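Local coordinates for protein possible thiol-disulfide isomerase (Cytophaga hutchinsonii, PDB 3HCZ) that probably catalyses thiol-disulfide exchange through a thioredoxin-fold domain of the AhpC/TSA family, though its function has not been established, at residues 58-61 against 62-65; 134-137 against 138-142. All blocks are in the same frame, centred on the assembly; numbering follows the deposited sequence.

Interaction 1. Residues 58-61 against 62-65; sequences LKNR and AKGI
Asn60 and Lys63 meet twice where helix 49-60 gives way to the turn leading into strand 65-71, once through the backbone and once through their side chains. Lys63 N donates to Asn60 O at 3.0 Å, a bent bond (138° at the hydrogen) with the donor well above the carbonyl plane, as is common in a 3-10 turn such as residues 61-63 form. The two side chains run alongside each other in the same direction. The lysine chain stays extended as far as CE and then bends at chi4 (47°), which turns NZ in to Asn60 OD1 at 3.1 Å, tilted out of the amide plane. The other end of the amide is occupied too: Asn60 ND2 donates to Trp56 O, one helical turn back. A leucine here would probably leave Lys63 NZ without this acceptor and Trp56 O without this donor. Arg61 O takes two bonds on the same face of its plane, from Gly64 N at 3.0 Å and, nearly straight at 168°, from Ile65 N at 3.2 Å. Gly64, with phi and psi both positive, turns the chain where a CB would jam against the preceding carbonyl oxygen. A water joins Leu58 O (2.9 Å) to Ala62 N (3.0 Å), in place of the bond a continuing helix would probably make. Ile65 CD1 packs 3.5 Å from Asn60 O, and the same side chain touches Tyr33 and Ile35 of strand 33-39. Backbone, amide and water bonds take up polar groups at the helix end, consistent with a firmly held passage from helix 49-60 to strand 65-71.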
ATOM      1  N   LEU A  58      -9.101  -9.461   0.254  1.00 16.45           N
ATOM      2  CA  LEU A  58      -9.590 -10.746  -0.208  1.00 17.30           C
ATOM      3  C   LEU A  58     -11.005 -10.606  -0.781  1.00 18.48           C
ATOM      4  O   LEU A  58     -11.318 -11.241  -1.786  1.00 18.81           O
ATOM      5  CB  LEU A  58      -9.595 -11.776   0.919  1.00 17.54           C
ATOM      6  CG  LEU A  58      -8.251 -12.289   1.381  1.00 16.90           C
ATOM      7  CD1 LEU A  58      -8.448 -13.211   2.584  1.00 18.78           C
ATOM      8  CD2 LEU A  58      -7.533 -13.068   0.249  1.00 17.37           C
ATOM      9  N   LYS A  59     -11.841  -9.769  -0.154  1.00 19.22           N
ATOM     10  CA  LYS A  59     -13.244  -9.590  -0.566  1.00 21.08           C
ATOM     11  C   LYS A  59     -13.429  -8.680  -1.784  1.00 21.48           C
ATOM     12  O   LYS A  59     -14.453  -8.747  -2.475  1.00 21.06           O
ATOM     13  CB  LYS A  59     -14.083  -9.022   0.583  1.00 21.03           C
ATOM     14  CG  LYS A  59     -14.406 -10.040   1.630  1.00 25.58           C
ATOM     15  CD  LYS A  59     -14.807  -9.360   2.931  1.00 31.19           C
ATOM     16  CE  LYS A  59     -14.957 -10.403   4.043  1.00 35.10           C
ATOM     17  NZ  LYS A  59     -14.200  -9.981   5.281  1.00 37.13           N
ATOM     18  N   ASN A  60     -12.445  -7.829  -2.038  1.00 21.64           N
ATOM     19  CA  ASN A  60     -12.596  -6.785  -3.039  1.00 22.40           C
ATOM     20  C   ASN A  60     -11.619  -6.894  -4.207  1.00 23.08           C
ATOM     21  O   ASN A  60     -11.732  -6.140  -5.177  1.00 23.92           O
ATOM     22  CB  ASN A  60     -12.501  -5.409  -2.369  1.00 22.46           C
ATOM     23  CG  ASN A  60     -13.689  -5.114  -1.484  1.00 22.94           C
ATOM     24  OD1 ASN A  60     -14.701  -4.604  -1.946  1.00 27.97           O
ATOM     25  ND2 ASN A  60     -13.579  -5.429  -0.213  1.00 23.56           N
ATOM     26  N   ARG A  61     -10.673  -7.823  -4.146  1.00 22.51           N
ATOM     27  CA  ARG A  61      -9.590  -7.784  -5.102  1.00 22.38           C
ATOM     28  C   ARG A  61     -10.057  -8.114  -6.498  1.00 23.01           C
ATOM     29  O   ARG A  61      -9.429  -7.696  -7.468  1.00 22.04           O
ATOM     30  CB  ARG A  61      -8.429  -8.691  -4.721  1.00 21.67           C
ATOM     31  CG  ARG A  61      -8.777 -10.156  -4.637  1.00 21.89           C
ATOM     32  CD  ARG A  61      -7.599 -10.960  -4.162  1.00 24.22           C
ATOM     33  NE  ARG A  61      -7.916 -12.368  -4.170  1.00 26.48           N
ATOM     34  CZ  ARG A  61      -7.448 -13.230  -5.052  1.00 28.41           C
ATOM     35  NH1 ARG A  61      -7.802 -14.499  -4.982  1.00 27.94           N
ATOM     36  NH2 ARG A  61      -6.603 -12.824  -5.989  1.00 30.78           N
ATOM     37  N   ALA A  62     -11.141  -8.868  -6.610  1.00 24.06           N
ATOM     38  CA  ALA A  62     -11.615  -9.254  -7.939  1.00 25.05           C
ATOM     39  C   ALA A  62     -12.230  -8.042  -8.704  1.00 25.84           C
ATOM     40  O   ALA A  62     -12.392  -8.101  -9.938  1.00 26.91           O
ATOM     41  CB  ALA A  62     -12.577 -10.453  -7.850  1.00 25.19           C
ATOM     42  N   LYS A  63     -12.558  -6.974  -7.961  1.00 26.17           N
ATOM     43  CA  LYS A  63     -12.882  -5.627  -8.489  1.00 26.56           C
ATOM     44  C   LYS A  63     -11.709  -4.967  -9.257  1.00 26.81           C
ATOM     45  O   LYS A  63     -11.876  -3.858  -9.793  1.00 27.88           O
ATOM     46  CB  LYS A  63     -13.201  -4.666  -7.345  1.00 27.02           C
ATOM     47  CG  LYS A  63     -14.592  -4.690  -6.729  1.00 28.49           C
ATOM     48  CD  LYS A  63     -14.632  -3.615  -5.608  1.00 29.98           C
ATOM     49  CE  LYS A  63     -15.964  -3.555  -4.872  1.00 31.74           C
ATOM     50  NZ  LYS A  63     -16.435  -4.919  -4.479  1.00 33.14           N
ATOM     51  N   GLY A  64     -10.529  -5.600  -9.284  1.00 25.47           N
ATOM     52  CA  GLY A  64      -9.344  -5.020  -9.912  1.00 23.34           C
ATOM     53  C   GLY A  64      -8.466  -4.200  -8.968  1.00 22.69           C
ATOM     54  O   GLY A  64      -7.995  -3.124  -9.347  1.00 22.74           O
ATOM     55  N   ILE A  65      -8.212  -4.710  -7.754  1.00 20.23           N
ATOM     56  CA  ILE A  65      -7.495  -3.921  -6.718  1.00 18.57           C
ATOM     57  C   ILE A  65      -6.302  -4.698  -6.222  1.00 17.40           C
ATOM     58  O   ILE A  65      -6.445  -5.855  -5.834  1.00 17.33           O
ATOM     59  CB  ILE A  65      -8.434  -3.598  -5.546  1.00 18.83           C
ATOM     60  CG1 ILE A  65      -9.636  -2.831  -6.076  1.00 17.82           C
ATOM     61  CG2 ILE A  65      -7.698  -2.826  -4.474  1.00 16.88           C
ATOM     62  CD1 ILE A  65     -10.803  -2.756  -5.124  1.00 19.12           C
TER
HETATM   63  O   HOH W   1     -12.377 -10.568  -4.421  1.00 24.52           O

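Interaction 2. Residues 134-137 against 138-142; sequences LDDF and LVQYE
Phe137 and Tyr141, one helical turn apart on helix 134-147, lie side by side and point the same way. Both rings stand anti to the backbone nitrogen (chi1 167° and 177°), which sends them off the helix in similar directions. Their planes are only 21° apart, but the rings are slid past each other, centroids 5.8 Å apart, and barely overlap. What sits over the Phe137 face is instead Tyr141 CB, in a CH-pi contact 4.3 Å from the ring centroid and displaced toward the rim, where Phe137 CZ is its nearest ring atom at 3.9 Å. Leu138 runs obliquely across Phe137, its CD2 lying 4.1 Å from Phe137 CD2. The CG of Leu138 lies 3.5 Å from Leu134 O. This is the C-terminal helix of the thioredoxin-like domain, laid against the central sheet: Phe137 reaches Val117, Ile125 and Ala126 of the two antiparallel strands, Tyr141 touches Ile125 and Tyr33, and Leu134 and Leu138 press on Trp56 of helix 49-60. The helical backbone fixes the spacing of these groups, with Leu138 N bonded to Leu134 O at 2.8 Å and Tyr141 N to Phe137 O at 3.0 Å. On another side of the helix, the methyl CG2 of Val139 rests 3.4 Å from Asp135 O, while the Asp136 and Gln140 side chains run alongside each other. The carboxylate of Asp135 points elsewhere, its OD1 accepting a hydrogen bond from Trp56 NE1.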
ATOM      1  N   LEU A 134     -12.537   2.743   3.126  1.00 18.79           N
ATOM      2  CA  LEU A 134     -12.317   2.387   1.715  1.00 19.79           C
ATOM      3  C   LEU A 134     -13.566   2.109   0.859  1.00 20.26           C
ATOM      4  O   LEU A 134     -13.649   2.589  -0.288  1.00 19.54           O
ATOM      5  CB  LEU A 134     -11.386   1.170   1.620  1.00 19.87           C
ATOM      6  CG  LEU A 134      -9.898   1.378   1.773  1.00 19.47           C
ATOM      7  CD1 LEU A 134      -9.291   0.000   1.856  1.00 17.77           C
ATOM      8  CD2 LEU A 134      -9.344   2.128   0.554  1.00 18.73           C
ATOM      9  N   ASP A 135     -14.526   1.339   1.393  1.00 20.79           N
ATOM     10  CA  ASP A 135     -15.693   0.959   0.599  1.00 21.40           C
ATOM     11  C   ASP A 135     -16.431   2.211   0.221  1.00 21.28           C
ATOM     12  O   ASP A 135     -16.782   2.420  -0.950  1.00 20.86           O
ATOM     13  CB  ASP A 135     -16.641   0.029   1.379  1.00 22.55           C
ATOM     14  CG  ASP A 135     -16.234  -1.428   1.302  1.00 25.09           C
ATOM     15  OD1 ASP A 135     -15.418  -1.805   0.433  1.00 27.31           O
ATOM     16  OD2 ASP A 135     -16.762  -2.213   2.115  1.00 30.99           O
ATOM     17  N   ASP A 136     -16.657   3.075   1.211  1.00 21.11           N
ATOM     18  CA  ASP A 136     -17.351   4.302   0.927  1.00 20.99           C
ATOM     19  C   ASP A 136     -16.603   5.263   0.059  1.00 19.85           C
ATOM     20  O   ASP A 136     -17.206   5.910  -0.796  1.00 20.75           O
ATOM     21  CB  ASP A 136     -17.824   4.978   2.180  1.00 21.76           C
ATOM     22  CG  ASP A 136     -19.247   4.801   2.325  1.00 26.36           C
ATOM     23  OD1 ASP A 136     -19.672   3.709   2.791  1.00 29.73           O
ATOM     24  OD2 ASP A 136     -19.957   5.716   1.843  1.00 34.26           O
ATOM     25  N   PHE A 137     -15.298   5.358   0.276  1.00 19.06           N
ATOM     26  CA  PHE A 137     -14.492   6.168  -0.597  1.00 17.88           C
ATOM     27  C   PHE A 137     -14.634   5.682  -2.063  1.00 18.06           C
ATOM     28  O   PHE A 137     -14.871   6.501  -2.942  1.00 16.86           O
ATOM     29  CB  PHE A 137     -13.013   6.205  -0.216  1.00 17.52           C
ATOM     30  CG  PHE A 137     -12.185   6.784  -1.314  1.00 14.82           C
ATOM     31  CD1 PHE A 137     -12.126   8.176  -1.486  1.00 14.06           C
ATOM     32  CD2 PHE A 137     -11.578   5.944  -2.259  1.00 13.05           C
ATOM     33  CE1 PHE A 137     -11.411   8.738  -2.570  1.00 14.89           C
ATOM     34  CE2 PHE A 137     -10.874   6.475  -3.341  1.00 13.65           C
ATOM     35  CZ  PHE A 137     -10.803   7.854  -3.529  1.00 12.09           C
ATOM     36  N   LEU A 138     -14.486   4.376  -2.325  1.00 18.46           N
ATOM     37  CA  LEU A 138     -14.587   3.900  -3.729  1.00 19.46           C
ATOM     38  C   LEU A 138     -15.964   4.161  -4.357  1.00 20.14           C
ATOM     39  O   LEU A 138     -16.045   4.534  -5.547  1.00 21.11           O
ATOM     40  CB  LEU A 138     -14.177   2.431  -3.896  1.00 18.68           C
ATOM     41  CG  LEU A 138     -12.677   2.215  -3.654  1.00 18.93           C
ATOM     42  CD1 LEU A 138     -12.379   0.771  -3.470  1.00 21.54           C
ATOM     43  CD2 LEU A 138     -11.868   2.817  -4.818  1.00 17.22           C
ATOM     44  N   VAL A 139     -17.037   3.996  -3.577  1.00 20.58           N
ATOM     45  CA  VAL A 139     -18.382   4.305  -4.109  1.00 20.78           C
ATOM     46  C   VAL A 139     -18.476   5.751  -4.555  1.00 21.46           C
ATOM     47  O   VAL A 139     -18.898   6.020  -5.682  1.00 21.15           O
ATOM     48  CB  VAL A 139     -19.543   3.975  -3.143  1.00 20.94           C
ATOM     49  CG1 VAL A 139     -20.864   4.374  -3.784  1.00 21.39           C
ATOM     50  CG2 VAL A 139     -19.572   2.494  -2.838  1.00 21.37           C
ATOM     51  N   GLN A 140     -18.069   6.681  -3.694  1.00 21.51           N
ATOM     52  CA  GLN A 140     -18.249   8.109  -3.976  1.00 22.07           C
ATOM     53  C   GLN A 140     -17.356   8.546  -5.128  1.00 21.58           C
ATOM     54  O   GLN A 140     -17.775   9.332  -5.990  1.00 20.86           O
ATOM     55  CB  GLN A 140     -17.959   9.003  -2.751  1.00 22.97           C
ATOM     56  CG  GLN A 140     -18.697   8.668  -1.411  1.00 26.32           C
ATOM     57  CD  GLN A 140     -20.145   8.179  -1.561  1.00 31.96           C
ATOM     58  OE1 GLN A 140     -20.506   7.116  -1.023  1.00 34.90           O
ATOM     59  NE2 GLN A 140     -20.979   8.947  -2.282  1.00 29.20           N
ATOM     60  N   TYR A 141     -16.129   8.024  -5.133  1.00 21.10           N
ATOM     61  CA  TYR A 141     -15.150   8.309  -6.193  1.00 20.49           C
ATOM     62  C   TYR A 141     -15.722   7.928  -7.556  1.00 21.44           C
ATOM     63  O   TYR A 141     -15.725   8.750  -8.495  1.00 21.93           O
ATOM     64  CB  TYR A 141     -13.847   7.555  -5.962  1.00 19.67           C
ATOM     65  CG  TYR A 141     -12.866   7.778  -7.085  1.00 17.98           C
ATOM     66  CD1 TYR A 141     -12.209   9.002  -7.225  1.00 16.15           C
ATOM     67  CD2 TYR A 141     -12.607   6.775  -8.025  1.00 16.44           C
ATOM     68  CE1 TYR A 141     -11.309   9.222  -8.268  1.00 15.67           C
ATOM     69  CE2 TYR A 141     -11.698   6.980  -9.081  1.00 15.61           C
ATOM     70  CZ  TYR A 141     -11.069   8.205  -9.190  1.00 16.34           C
ATOM     71  OH  TYR A 141     -10.185   8.411 -10.208  1.00 19.64           O
ATOM     72  N   GLU A 142     -16.256   6.718  -7.657  1.00 21.23           N
ATOM     73  CA  GLU A 142     -16.777   6.286  -8.945  1.00 22.72           C
ATOM     74  C   GLU A 142     -17.996   7.106  -9.371  1.00 23.68           C
ATOM     75  O   GLU A 142     -18.088   7.484 -10.542  1.00 23.94           O
ATOM     76  CB  GLU A 142     -17.002   4.780  -9.002  1.00 21.92           C
ATOM     77  CG  GLU A 142     -15.685   4.038  -8.758  1.00 22.71           C
ATOM     78  CD  GLU A 142     -15.793   2.598  -9.074  1.00 22.17           C
ATOM     79  OE1 GLU A 142     -16.925   2.142  -9.314  1.00 24.16           O
ATOM     80  OE2 GLU A 142     -14.759   1.909  -9.095  1.00 23.95           O
TER

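Overall arrangement
Interaction 1 comes first along the chain and lies at the C-terminal end of helix 49-60 and the turn after it; interaction 2 is built within helix 134-147. Their centres are 14 Å apart, yet they touch at two places. Ile65 CD1 packs 4.2 Å from Leu138 CD1, and Asn60 OD1 comes within 3.7 Å of Asp135 OD1, two acceptors each with its own donor, Lys63 NZ and Trp56 NE1. Trp56 joins them further, its backbone oxygen accepting from Asn60. Tyr33 is also shared, touching Ile65, Leu138 and Tyr141. A sulfate lies about 3 Å from Gly64 and a formic acid about 4 Å from the Tyr141 side chain (nearest atoms), both probably from the crystallisation solution.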